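Local coordinates for protein ribonucleoside-diphosphate reductase (Pseudomonas aeruginosa, PDB 5IM3) that probably catalyses the reduction of ribonucleoside diphosphates to the deoxyribonucleotides needed for DNA synthesis, and binds dATP as an allosteric effector, at residues 328-333 / 361-366; 351-356 / 632-637; 605-610 / 625-630. One frame throughout, in Å; residues are numbered along the deposited sequence.

Interaction 1 of 3, residues 328-333 / 361-366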
ATOM      1  N   MET A 328     -26.815 -39.567  40.751  1.00 52.31           N
ATOM      2  CA  MET A 328     -27.344 -39.480  42.110  1.00 53.85           C
ATOM      3  C   MET A 328     -27.607 -38.030  42.496  1.00 52.68           C
ATOM      4  O   MET A 328     -28.678 -37.696  43.018  1.00 51.82           O
ATOM      5  CB  MET A 328     -26.369 -40.131  43.095  1.00 55.26           C
ATOM      6  CG  MET A 328     -26.272 -41.657  42.987  1.00 56.52           C
ATOM      7  SD  MET A 328     -24.841 -42.343  43.856  1.00 55.23           S
ATOM      8  CE  MET A 328     -25.355 -42.187  45.562  1.00 56.05           C
ATOM      9  N   GLY A 329     -26.637 -37.149  42.241  1.00 51.83           N
ATOM     10  CA  GLY A 329     -26.813 -35.746  42.574  1.00 51.49           C
ATOM     11  C   GLY A 329     -28.024 -35.130  41.908  1.00 50.98           C
ATOM     12  O   GLY A 329     -28.681 -34.261  42.487  1.00 54.01           O
ATOM     13  N   LEU A 330     -28.344 -35.571  40.694  1.00 51.25           N
ATOM     14  CA  LEU A 330     -29.520 -35.081  39.991  1.00 51.85           C
ATOM     15  C   LEU A 330     -30.814 -35.730  40.462  1.00 52.87           C
ATOM     16  O   LEU A 330     -31.890 -35.261  40.074  1.00 51.21           O
ATOM     17  CB  LEU A 330     -29.352 -35.308  38.484  1.00 52.32           C
ATOM     18  CG  LEU A 330     -28.274 -34.454  37.807  1.00 53.32           C
ATOM     19  CD1 LEU A 330     -28.121 -34.855  36.346  1.00 52.81           C
ATOM     20  CD2 LEU A 330     -28.597 -32.967  37.926  1.00 51.04           C
ATOM     21  N   ALA A 331     -30.740 -36.776  41.290  1.00 53.39           N
ATOM     22  CA  ALA A 331     -31.924 -37.493  41.747  1.00 52.16           C
ATOM     23  C   ALA A 331     -32.122 -37.435  43.259  1.00 54.38           C
ATOM     24  O   ALA A 331     -32.942 -38.196  43.790  1.00 55.37           O
ATOM     25  CB  ALA A 331     -31.855 -38.955  41.295  1.00 55.52           C
ATOM     26  N   ILE A 332     -31.411 -36.557  43.972  1.00 60.90           N
ATOM     27  CA  ILE A 332     -31.523 -36.515  45.427  1.00 65.16           C
ATOM     28  C   ILE A 332     -32.904 -36.096  45.911  1.00 65.48           C
ATOM     29  O   ILE A 332     -33.168 -36.163  47.113  1.00 69.58           O
ATOM     30  CB  ILE A 332     -30.477 -35.564  46.054  1.00 66.44           C
ATOM     31  CG1 ILE A 332     -30.574 -34.169  45.436  1.00 68.99           C
ATOM     32  CG2 ILE A 332     -29.081 -36.117  45.896  1.00 67.42           C
ATOM     33  CD1 ILE A 332     -29.780 -33.123  46.193  1.00 70.83           C
ATOM     34  N   GLU A 333     -33.787 -35.650  45.020  1.00 61.80           N
ATOM     35  CA  GLU A 333     -35.128 -35.232  45.415  1.00 64.49           C
ATOM     36  C   GLU A 333     -36.220 -35.973  44.658  1.00 65.38           C
ATOM     37  O   GLU A 333     -37.398 -35.620  44.786  1.00 66.85           O
ATOM     38  CB  GLU A 333     -35.291 -33.720  45.229  1.00 66.36           C
ATOM     39  CG  GLU A 333     -34.415 -32.905  46.165  1.00 67.58           C
ATOM     40  CD  GLU A 333     -34.707 -31.421  46.102  1.00 70.87           C
ATOM     41  OE1 GLU A 333     -35.834 -31.051  45.706  1.00 73.04           O
ATOM     42  OE2 GLU A 333     -33.807 -30.625  46.450  1.00 70.44           O
ATOM     43  N   PHE A 361     -19.573 -31.248  36.966  1.00 49.20           N
ATOM     44  CA  PHE A 361     -18.544 -30.956  37.953  1.00 51.69           C
ATOM     45  C   PHE A 361     -19.098 -30.905  39.373  1.00 51.44           C
ATOM     46  O   PHE A 361     -18.412 -31.316  40.316  1.00 49.15           O
ATOM     47  CB  PHE A 361     -17.858 -29.632  37.612  1.00 54.77           C
ATOM     48  CG  PHE A 361     -16.588 -29.400  38.374  1.00 58.84           C
ATOM     49  CD1 PHE A 361     -16.595 -28.691  39.564  1.00 61.96           C
ATOM     50  CD2 PHE A 361     -15.383 -29.898  37.905  1.00 60.58           C
ATOM     51  CE1 PHE A 361     -15.425 -28.478  40.271  1.00 64.31           C
ATOM     52  CE2 PHE A 361     -14.211 -29.690  38.610  1.00 62.96           C
ATOM     53  CZ  PHE A 361     -14.232 -28.979  39.793  1.00 64.42           C
ATOM     54  N   ASN A 362     -20.329 -30.420  39.550  1.00 47.48           N
ATOM     55  CA  ASN A 362     -20.833 -30.100  40.877  1.00 46.38           C
ATOM     56  C   ASN A 362     -21.966 -30.990  41.360  1.00 42.21           C
ATOM     57  O   ASN A 362     -22.214 -31.025  42.566  1.00 42.83           O
ATOM     58  CB  ASN A 362     -21.305 -28.643  40.921  1.00 43.94           C
ATOM     59  CG  ASN A 362     -20.167 -27.671  40.738  1.00 46.66           C
ATOM     60  OD1 ASN A 362     -19.074 -27.872  41.268  1.00 46.99           O
ATOM     61  ND2 ASN A 362     -20.410 -26.618  39.974  1.00 45.72           N
ATOM     62  N   ALA A 363     -22.661 -31.695  40.471  1.00 44.00           N
ATOM     63  CA  ALA A 363     -23.748 -32.555  40.917  1.00 47.70           C
ATOM     64  C   ALA A 363     -23.218 -33.570  41.920  1.00 47.53           C
ATOM     65  O   ALA A 363     -22.152 -34.155  41.719  1.00 49.95           O
ATOM     66  CB  ALA A 363     -24.396 -33.259  39.727  1.00 47.27           C
ATOM     67  N   GLY A 364     -23.946 -33.746  43.017  1.00 54.88           N
ATOM     68  CA  GLY A 364     -23.553 -34.675  44.057  1.00 58.12           C
ATOM     69  C   GLY A 364     -22.612 -34.111  45.099  1.00 59.17           C
ATOM     70  O   GLY A 364     -22.178 -34.862  45.982  1.00 59.60           O
ATOM     71  N   THR A 365     -22.281 -32.823  45.025  1.00 53.74           N
ATOM     72  CA  THR A 365     -21.428 -32.149  45.994  1.00 55.67           C
ATOM     73  C   THR A 365     -22.235 -31.115  46.772  1.00 58.37           C
ATOM     74  O   THR A 365     -23.349 -30.743  46.393  1.00 57.98           O
ATOM     75  CB  THR A 365     -20.243 -31.456  45.308  1.00 57.25           C
ATOM     76  OG1 THR A 365     -20.708 -30.300  44.601  1.00 52.00           O
ATOM     77  CG2 THR A 365     -19.545 -32.395  44.331  1.00 55.25           C
ATOM     78  N   LEU A 366     -21.643 -30.639  47.865  1.00 63.93           N
ATOM     79  CA  LEU A 366     -22.302 -29.655  48.714  1.00 68.05           C
ATOM     80  C   LEU A 366     -22.536 -28.353  47.957  1.00 66.24           C
ATOM     81  O   LEU A 366     -21.674 -27.888  47.207  1.00 64.21           O
ATOM     82  CB  LEU A 366     -21.458 -29.389  49.962  1.00 71.65           C
ATOM     83  CG  LEU A 366     -21.351 -30.549  50.954  1.00 76.26           C
ATOM     84  CD1 LEU A 366     -20.170 -30.339  51.890  1.00 78.59           C
ATOM     85  CD2 LEU A 366     -22.640 -30.694  51.747  1.00 78.07           C
TER

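Interaction 2 of 3, residues 351-356 / 632-637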
ATOM      1  N   PHE A 351     -23.205 -42.166  26.793  1.00 56.97           N
ATOM      2  CA  PHE A 351     -22.942 -41.020  25.930  1.00 56.64           C
ATOM      3  C   PHE A 351     -24.141 -40.653  25.062  1.00 57.82           C
ATOM      4  O   PHE A 351     -23.992 -39.900  24.093  1.00 57.20           O
ATOM      5  CB  PHE A 351     -21.716 -41.247  25.032  1.00 56.64           C
ATOM      6  CG  PHE A 351     -20.441 -41.557  25.780  1.00 54.86           C
ATOM      7  CD1 PHE A 351     -20.367 -41.448  27.160  1.00 52.76           C
ATOM      8  CD2 PHE A 351     -19.307 -41.950  25.086  1.00 57.26           C
ATOM      9  CE1 PHE A 351     -19.191 -41.734  27.828  1.00 53.23           C
ATOM     10  CE2 PHE A 351     -18.131 -42.237  25.752  1.00 55.84           C
ATOM     11  CZ  PHE A 351     -18.072 -42.127  27.120  1.00 53.57           C
ATOM     12  N   ASP A 352     -25.334 -41.167  25.375  1.00 54.84           N
ATOM     13  CA  ASP A 352     -26.523 -40.765  24.632  1.00 56.21           C
ATOM     14  C   ASP A 352     -26.842 -39.291  24.853  1.00 56.48           C
ATOM     15  O   ASP A 352     -27.335 -38.617  23.940  1.00 52.64           O
ATOM     16  CB  ASP A 352     -27.717 -41.627  25.045  1.00 59.18           C
ATOM     17  CG  ASP A 352     -27.628 -43.043  24.513  1.00 63.16           C
ATOM     18  OD1 ASP A 352     -26.621 -43.376  23.851  1.00 63.66           O
ATOM     19  OD2 ASP A 352     -28.569 -43.826  24.764  1.00 64.93           O
ATOM     20  N   TYR A 353     -26.569 -38.787  26.055  1.00 55.73           N
ATOM     21  CA  TYR A 353     -26.770 -37.395  26.422  1.00 53.50           C
ATOM     22  C   TYR A 353     -25.705 -37.051  27.450  1.00 52.52           C
ATOM     23  O   TYR A 353     -25.212 -37.931  28.161  1.00 53.91           O
ATOM     24  CB  TYR A 353     -28.187 -37.163  26.974  1.00 55.51           C
ATOM     25  CG  TYR A 353     -28.343 -35.949  27.869  1.00 54.56           C
ATOM     26  CD1 TYR A 353     -28.134 -36.038  29.242  1.00 53.84           C
ATOM     27  CD2 TYR A 353     -28.720 -34.720  27.345  1.00 52.15           C
ATOM     28  CE1 TYR A 353     -28.284 -34.930  30.064  1.00 52.74           C
ATOM     29  CE2 TYR A 353     -28.872 -33.609  28.157  1.00 53.42           C
ATOM     30  CZ  TYR A 353     -28.654 -33.721  29.515  1.00 51.81           C
ATOM     31  OH  TYR A 353     -28.804 -32.617  30.321  1.00 50.32           O
ATOM     32  N   MET A 354     -25.329 -35.778  27.510  1.00 53.36           N
ATOM     33  CA  MET A 354     -24.314 -35.343  28.461  1.00 52.32           C
ATOM     34  C   MET A 354     -24.753 -34.032  29.088  1.00 53.55           C
ATOM     35  O   MET A 354     -25.036 -33.064  28.378  1.00 55.70           O
ATOM     36  CB  MET A 354     -22.948 -35.185  27.784  1.00 52.42           C
ATOM     37  CG  MET A 354     -21.794 -35.019  28.762  1.00 51.73           C
ATOM     38  SD  MET A 354     -21.687 -36.351  29.980  1.00 55.05           S
ATOM     39  CE  MET A 354     -21.436 -37.777  28.923  1.00 53.24           C
ATOM     40  N   SER A 355     -24.808 -34.010  30.414  1.00 54.22           N
ATOM     41  CA  SER A 355     -25.113 -32.784  31.124  1.00 52.21           C
ATOM     42  C   SER A 355     -24.029 -31.747  30.860  1.00 53.03           C
ATOM     43  O   SER A 355     -22.918 -32.063  30.422  1.00 50.36           O
ATOM     44  CB  SER A 355     -25.234 -33.057  32.623  1.00 52.75           C
ATOM     45  OG  SER A 355     -26.178 -34.085  32.875  1.00 50.91           O
ATOM     46  N   SER A 356     -24.366 -30.490  31.130  1.00 52.11           N
ATOM     47  CA  SER A 356     -23.422 -29.406  30.930  1.00 52.60           C
ATOM     48  C   SER A 356     -22.232 -29.550  31.875  1.00 53.24           C
ATOM     49  O   SER A 356     -22.276 -30.269  32.877  1.00 52.78           O
ATOM     50  CB  SER A 356     -24.103 -28.060  31.160  1.00 52.72           C
ATOM     51  OG  SER A 356     -24.582 -27.972  32.489  1.00 54.18           O
ATOM     52  N   ARG A 632     -36.144 -34.387  31.812  1.00 52.54           N
ATOM     53  CA  ARG A 632     -36.362 -34.591  33.238  1.00 52.25           C
ATOM     54  C   ARG A 632     -35.125 -34.205  34.039  1.00 51.85           C
ATOM     55  O   ARG A 632     -35.220 -33.496  35.047  1.00 50.74           O
ATOM     56  CB  ARG A 632     -36.744 -36.043  33.517  1.00 54.53           C
ATOM     57  CG  ARG A 632     -37.158 -36.291  34.960  1.00 55.52           C
ATOM     58  CD  ARG A 632     -37.444 -37.762  35.228  1.00 57.07           C
ATOM     59  NE  ARG A 632     -38.006 -37.969  36.559  1.00 55.48           N
ATOM     60  CZ  ARG A 632     -39.305 -37.931  36.840  1.00 58.94           C
ATOM     61  NH1 ARG A 632     -40.194 -37.695  35.884  1.00 57.44           N
ATOM     62  NH2 ARG A 632     -39.720 -38.129  38.087  1.00 58.67           N
ATOM     63  N   MET A 633     -33.951 -34.663  33.601  1.00 51.77           N
ATOM     64  CA  MET A 633     -32.715 -34.299  34.286  1.00 52.81           C
ATOM     65  C   MET A 633     -32.532 -32.787  34.322  1.00 51.20           C
ATOM     66  O   MET A 633     -32.111 -32.229  35.343  1.00 50.20           O
ATOM     67  CB  MET A 633     -31.524 -34.966  33.600  1.00 54.47           C
ATOM     68  CG  MET A 633     -31.564 -36.484  33.669  1.00 55.13           C
ATOM     69  SD  MET A 633     -30.322 -37.276  32.636  1.00 57.32           S
ATOM     70  CE  MET A 633     -28.803 -36.731  33.407  1.00 54.83           C
ATOM     71  N   LEU A 634     -32.851 -32.103  33.220  1.00 49.10           N
ATOM     72  CA  LEU A 634     -32.707 -30.651  33.194  1.00 48.48           C
ATOM     73  C   LEU A 634     -33.714 -29.982  34.119  1.00 47.89           C
ATOM     74  O   LEU A 634     -33.394 -28.984  34.775  1.00 46.86           O
ATOM     75  CB  LEU A 634     -32.858 -30.130  31.764  1.00 46.00           C
ATOM     76  CG  LEU A 634     -31.691 -30.423  30.816  1.00 49.34           C
ATOM     77  CD1 LEU A 634     -31.985 -29.901  29.414  1.00 47.68           C
ATOM     78  CD2 LEU A 634     -30.385 -29.827  31.336  1.00 47.24           C
ATOM     79  N   ASP A 635     -34.934 -30.516  34.194  1.00 49.34           N
ATOM     80  CA  ASP A 635     -35.909 -29.957  35.122  1.00 52.15           C
ATOM     81  C   ASP A 635     -35.458 -30.156  36.563  1.00 53.79           C
ATOM     82  O   ASP A 635     -35.676 -29.286  37.414  1.00 52.95           O
ATOM     83  CB  ASP A 635     -37.282 -30.586  34.893  1.00 52.59           C
ATOM     84  CG  ASP A 635     -38.409 -29.752  35.481  1.00 55.24           C
ATOM     85  OD1 ASP A 635     -38.455 -28.535  35.204  1.00 54.99           O
ATOM     86  OD2 ASP A 635     -39.243 -30.303  36.226  1.00 56.05           O
ATOM     87  N   ASN A 636     -34.815 -31.292  36.853  1.00 51.88           N
ATOM     88  CA  ASN A 636     -34.269 -31.517  38.187  1.00 51.74           C
ATOM     89  C   ASN A 636     -33.188 -30.496  38.519  1.00 50.27           C
ATOM     90  O   ASN A 636     -33.081 -30.044  39.666  1.00 49.35           O
ATOM     91  CB  ASN A 636     -33.704 -32.932  38.292  1.00 51.97           C
ATOM     92  CG  ASN A 636     -34.784 -33.992  38.392  1.00 52.20           C
ATOM     93  OD1 ASN A 636     -35.949 -33.745  38.082  1.00 52.29           O
ATOM     94  ND2 ASN A 636     -34.398 -35.181  38.832  1.00 53.51           N
ATOM     95  N   VAL A 637     -32.372 -30.125  37.529  1.00 48.26           N
ATOM     96  CA  VAL A 637     -31.290 -29.173  37.766  1.00 49.10           C
ATOM     97  C   VAL A 637     -31.823 -27.914  38.437  1.00 47.66           C
ATOM     98  O   VAL A 637     -31.160 -27.319  39.294  1.00 46.62           O
ATOM     99  CB  VAL A 637     -30.570 -28.847  36.443  1.00 45.74           C
ATOM    100  CG1 VAL A 637     -29.761 -27.557  36.564  1.00 47.11           C
ATOM    101  CG2 VAL A 637     -29.667 -29.998  36.041  1.00 46.29           C
TER

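Interaction 3 of 3, residues 605-610 / 625-630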
ATOM      1  N   GLY A 605     -27.954 -28.988  28.532  1.00 44.68           N
ATOM      2  CA  GLY A 605     -27.443 -30.313  28.230  1.00 46.36           C
ATOM      3  C   GLY A 605     -27.620 -30.567  26.750  1.00 45.58           C
ATOM      4  O   GLY A 605     -28.347 -29.845  26.064  1.00 43.59           O
ATOM      5  N   SER A 606     -26.953 -31.610  26.254  1.00 44.91           N
ATOM      6  CA  SER A 606     -26.906 -31.834  24.813  1.00 45.22           C
ATOM      7  C   SER A 606     -27.080 -33.301  24.456  1.00 45.80           C
ATOM      8  O   SER A 606     -26.446 -34.179  25.049  1.00 45.11           O
ATOM      9  CB  SER A 606     -25.591 -31.312  24.227  1.00 45.62           C
ATOM     10  OG  SER A 606     -25.608 -29.897  24.164  1.00 45.40           O
ATOM     11  N   ILE A 607     -27.933 -33.546  23.461  1.00 50.93           N
ATOM     12  CA  ILE A 607     -28.091 -34.876  22.895  1.00 54.11           C
ATOM     13  C   ILE A 607     -26.882 -35.203  22.028  1.00 55.46           C
ATOM     14  O   ILE A 607     -26.320 -34.330  21.353  1.00 55.59           O
ATOM     15  CB  ILE A 607     -29.388 -34.954  22.070  1.00 55.72           C
ATOM     16  CG1 ILE A 607     -30.602 -34.538  22.911  1.00 55.39           C
ATOM     17  CG2 ILE A 607     -29.569 -36.356  21.503  1.00 57.63           C
ATOM     18  CD1 ILE A 607     -30.877 -35.432  24.107  1.00 57.59           C
ATOM     19  N   ASN A 608     -26.484 -36.471  22.035  1.00 50.38           N
ATOM     20  CA  ASN A 608     -25.400 -36.967  21.193  1.00 52.81           C
ATOM     21  C   ASN A 608     -26.030 -37.633  19.973  1.00 52.90           C
ATOM     22  O   ASN A 608     -26.449 -38.792  20.031  1.00 50.64           O
ATOM     23  CB  ASN A 608     -24.517 -37.934  21.973  1.00 51.93           C
ATOM     24  CG  ASN A 608     -23.447 -38.574  21.116  1.00 53.19           C
ATOM     25  OD1 ASN A 608     -23.250 -38.203  19.959  1.00 53.54           O
ATOM     26  ND2 ASN A 608     -22.741 -39.541  21.686  1.00 55.47           N
ATOM     27  N   LEU A 609     -26.100 -36.890  18.866  1.00 56.82           N
ATOM     28  CA  LEU A 609     -26.744 -37.406  17.662  1.00 61.11           C
ATOM     29  C   LEU A 609     -26.062 -38.666  17.145  1.00 60.94           C
ATOM     30  O   LEU A 609     -26.735 -39.557  16.613  1.00 63.96           O
ATOM     31  CB  LEU A 609     -26.760 -36.329  16.575  1.00 61.28           C
ATOM     32  CG  LEU A 609     -27.768 -35.198  16.779  1.00 62.08           C
ATOM     33  CD1 LEU A 609     -27.551 -34.083  15.760  1.00 61.74           C
ATOM     34  CD2 LEU A 609     -29.191 -35.739  16.689  1.00 62.60           C
ATOM     35  N   VAL A 610     -24.740 -38.766  17.291  1.00 53.78           N
ATOM     36  CA  VAL A 610     -24.022 -39.929  16.779  1.00 56.80           C
ATOM     37  C   VAL A 610     -24.602 -41.213  17.354  1.00 58.02           C
ATOM     38  O   VAL A 610     -24.777 -42.207  16.640  1.00 59.39           O
ATOM     39  CB  VAL A 610     -22.518 -39.804  17.080  1.00 56.31           C
ATOM     40  CG1 VAL A 610     -21.798 -41.138  16.833  1.00 54.99           C
ATOM     41  CG2 VAL A 610     -21.910 -38.699  16.229  1.00 53.63           C
ATOM     42  N   LYS A 625     -36.710 -41.715  23.770  1.00 67.38           N
ATOM     43  CA  LYS A 625     -36.364 -42.161  25.117  1.00 66.37           C
ATOM     44  C   LYS A 625     -35.277 -41.287  25.730  1.00 65.31           C
ATOM     45  O   LYS A 625     -35.349 -40.931  26.911  1.00 64.17           O
ATOM     46  CB  LYS A 625     -35.920 -43.621  25.081  1.00 66.59           C
ATOM     47  CG  LYS A 625     -37.039 -44.580  24.725  1.00 69.38           C
ATOM     48  CD  LYS A 625     -36.591 -45.578  23.680  1.00 70.07           C
ATOM     49  CE  LYS A 625     -37.714 -46.514  23.288  1.00 72.32           C
ATOM     50  NZ  LYS A 625     -37.281 -47.456  22.222  1.00 73.65           N
ATOM     51  N   THR A 626     -34.259 -40.929  24.946  1.00 66.11           N
ATOM     52  CA  THR A 626     -33.175 -40.112  25.480  1.00 66.97           C
ATOM     53  C   THR A 626     -33.642 -38.688  25.763  1.00 61.73           C
ATOM     54  O   THR A 626     -33.255 -38.093  26.774  1.00 59.08           O
ATOM     55  CB  THR A 626     -32.000 -40.108  24.506  1.00 70.56           C
ATOM     56  OG1 THR A 626     -32.445 -39.624  23.235  1.00 73.57           O
ATOM     57  CG2 THR A 626     -31.432 -41.519  24.347  1.00 70.90           C
ATOM     58  N   VAL A 627     -34.479 -38.127  24.886  1.00 54.65           N
ATOM     59  CA  VAL A 627     -34.973 -36.769  25.100  1.00 52.59           C
ATOM     60  C   VAL A 627     -35.863 -36.717  26.336  1.00 52.14           C
ATOM     61  O   VAL A 627     -35.773 -35.781  27.141  1.00 49.94           O
ATOM     62  CB  VAL A 627     -35.712 -36.262  23.848  1.00 50.30           C
ATOM     63  CG1 VAL A 627     -36.418 -34.937  24.136  1.00 50.86           C
ATOM     64  CG2 VAL A 627     -34.739 -36.091  22.700  1.00 50.93           C
ATOM     65  N   LYS A 628     -36.741 -37.708  26.503  1.00 56.08           N
ATOM     66  CA  LYS A 628     -37.613 -37.729  27.672  1.00 58.18           C
ATOM     67  C   LYS A 628     -36.806 -37.693  28.962  1.00 55.63           C
ATOM     68  O   LYS A 628     -37.141 -36.951  29.893  1.00 51.05           O
ATOM     69  CB  LYS A 628     -38.507 -38.968  27.640  1.00 60.71           C
ATOM     70  CG  LYS A 628     -39.706 -38.855  26.714  1.00 63.90           C
ATOM     71  CD  LYS A 628     -40.605 -40.081  26.838  1.00 66.73           C
ATOM     72  CE  LYS A 628     -41.975 -39.842  26.227  1.00 68.94           C
ATOM     73  NZ  LYS A 628     -42.921 -40.949  26.551  1.00 73.26           N
ATOM     74  N   THR A 629     -35.737 -38.491  29.036  1.00 53.86           N
ATOM     75  CA  THR A 629     -34.919 -38.509  30.242  1.00 55.10           C
ATOM     76  C   THR A 629     -34.061 -37.256  30.354  1.00 52.90           C
ATOM     77  O   THR A 629     -33.816 -36.776  31.465  1.00 51.89           O
ATOM     78  CB  THR A 629     -34.039 -39.758  30.262  1.00 53.51           C
ATOM     79  OG1 THR A 629     -34.870 -40.923  30.250  1.00 55.51           O
ATOM     80  CG2 THR A 629     -33.159 -39.788  31.508  1.00 53.61           C
ATOM     81  N   ALA A 630     -33.596 -36.723  29.222  1.00 53.72           N
ATOM     82  CA  ALA A 630     -32.793 -35.505  29.242  1.00 50.23           C
ATOM     83  C   ALA A 630     -33.580 -34.343  29.835  1.00 51.17           C
ATOM     84  O   ALA A 630     -33.085 -33.626  30.711  1.00 48.85           O
ATOM     85  CB  ALA A 630     -32.327 -35.169  27.827  1.00 49.92           C
TER

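Interaction 1 of 3, residues 328-333 / 361-366
Gly329 and Gly364 bring two backbones together at the end of helix 319-330. Their CA atoms lie 3.7 Å apart. The nearest atoms are Gly329 CA and Gly364 N, at 3.5 Å. Gly329 has no side chain to hold the backbones apart, and the Ala363-Gly364 peptide comes up against its CA. No hydrogen bond crosses between the segments, so the contact rests on close van der Waals approach.

Ala363 contributes nearly as much as Gly329. It is the first residue to leave helical geometry after helix 357-362. Its CB points toward the 328-333 segment and meets Leu330 CG at 4.5 Å, a loose apolar touch. The Leu330 side chain continues onto Phe344 and Met633, so it joins this edge to the neighbouring helices.

The 361-366 backbone is shaped by a type II turn from Asn362 to Thr365. Gly364 takes the third position of the turn, with phi at 87°. Asn362 O accepts twice from Thr365. The backbone bond from Thr365 N is 3.0 Å long. The hydroxyl bond from Thr365 OG1 measures 2.6 Å to Asn362 O and meets it in the carbonyl plane, on a lone pair. Two bonds on one oxygen pin the turn in shape.

Outside the pair, Arg325 donates to Ala363 O, and Gly364 bonds through its backbone to Asp272. In the all-alpha region of the reductase, this is a glycine-mediated close approach of a helix end to a type II turn with glycine at its third position.

Interaction 2 of 3, residues 351-356 / 632-637
A Met-aromatic contact between Met633 and Tyr353 joins helix 620-640 to strand 353-355, which pairs antiparallel with strand 600-608. The short helix and strand segments run almost parallel, 7° apart, with axes 10.5 Å from each other. The gap is bridged by side chains alone.

Tyr353 points toward the helix. Its CG is anti to the backbone N, which carries the ring out from the strand. Met633 reaches the other way, and the two side chains overlap side by side, running in opposite directions. Met633 SD lies 5.0 Å from the centroid of the Tyr353 ring. It approaches obliquely, 55° off the ring normal, rather than over the centre. The Met633 chain then bends at its last torsion, with chi3 at 64°. This places CE at the ring edge, near the ring plane, 3.8 Å from Tyr353 CE1. The same methyl also lies 3.8 Å from Ser355 OG, so one methyl touches both strand residues.

The far end of the ring meets Leu634. Tyr353 OH touches Leu634 CD2 at 3.4 Å. Leu634 CG is a little farther from OH, at 3.7 Å. The leucine tip thus packs on the hydroxyl end of the tyrosine.

All four touching residues are buried. Leu347 and Leu660 also line Tyr353, and Phe344 packs on Met633. Elsewhere on the helix, Asp635 forms salt bridges to Arg656, Arg707 and Arg762. The contact is typical of an alpha/beta barrel layer, where an outer helix lays its apolar side on the strands.

Interaction 3 of 3, residues 605-610 / 625-630
Ile607 carries this contact by itself from the strand side, with its CB directed toward helix 620-640. At CB the side chain divides. CG2 stays 4.7 Å from Thr626 OG1, about as far as CD1 does, and makes no close contact. That hydroxyl is engaged elsewhere, with Leu623 O and His612 NE2. The other branch makes the closer approach. CG1 is anti to the carbonyl carbon, with chi1 at -55°, and comes within 4.4 Å of Val627 CG2.

CD1 is the tip, and it lies on the helix surface. It meets Ala630 CB at 4.0 Å. It also meets Val627 CG2 at 4.2 Å. Ile607 CD1 is 4.5 Å from Thr626 O, a looser touch. The tip therefore rests among residues of adjacent helical turns. The isoleucine and valine side chains cross at about a right angle.

Leu660 of strand 659-663 packs on Ile607, Val627 and Ala630. The strand and helix segments run nearly antiparallel, at 168°. Strand 600-608 pairs in parallel with strand 659-663. Helices 620-640 and 646-655 lie between them in sequence, and the first packs on the strands. This is the strand-to-helix packing of a beta-alpha-beta crossover in the reductase barrel.

Overall arrangement
All three contacts are buried, and their segments touch no other chain. Interactions 2 and 3 share helix 620-640 and reach the same sheet through neighbouring strands. Their strands are tied by backbone bonds and by a probable bond from Asn608 ND2 to Phe351 O. Interaction 3 is nested within the chain loop closed by interaction 2. Interaction 1 lies farther out, between helix ends and a turn, and relies mainly on backbone contact, whereas the other two rest on side chains. It joins interaction 2 through Leu330, which packs on Met633 and Val637 and whose carbonyl O probably accepts a hydrogen bond from Asn636 ND2. Chemistry shifts accordingly, from glycine backbone to sulfur-aromatic to purely aliphatic contact.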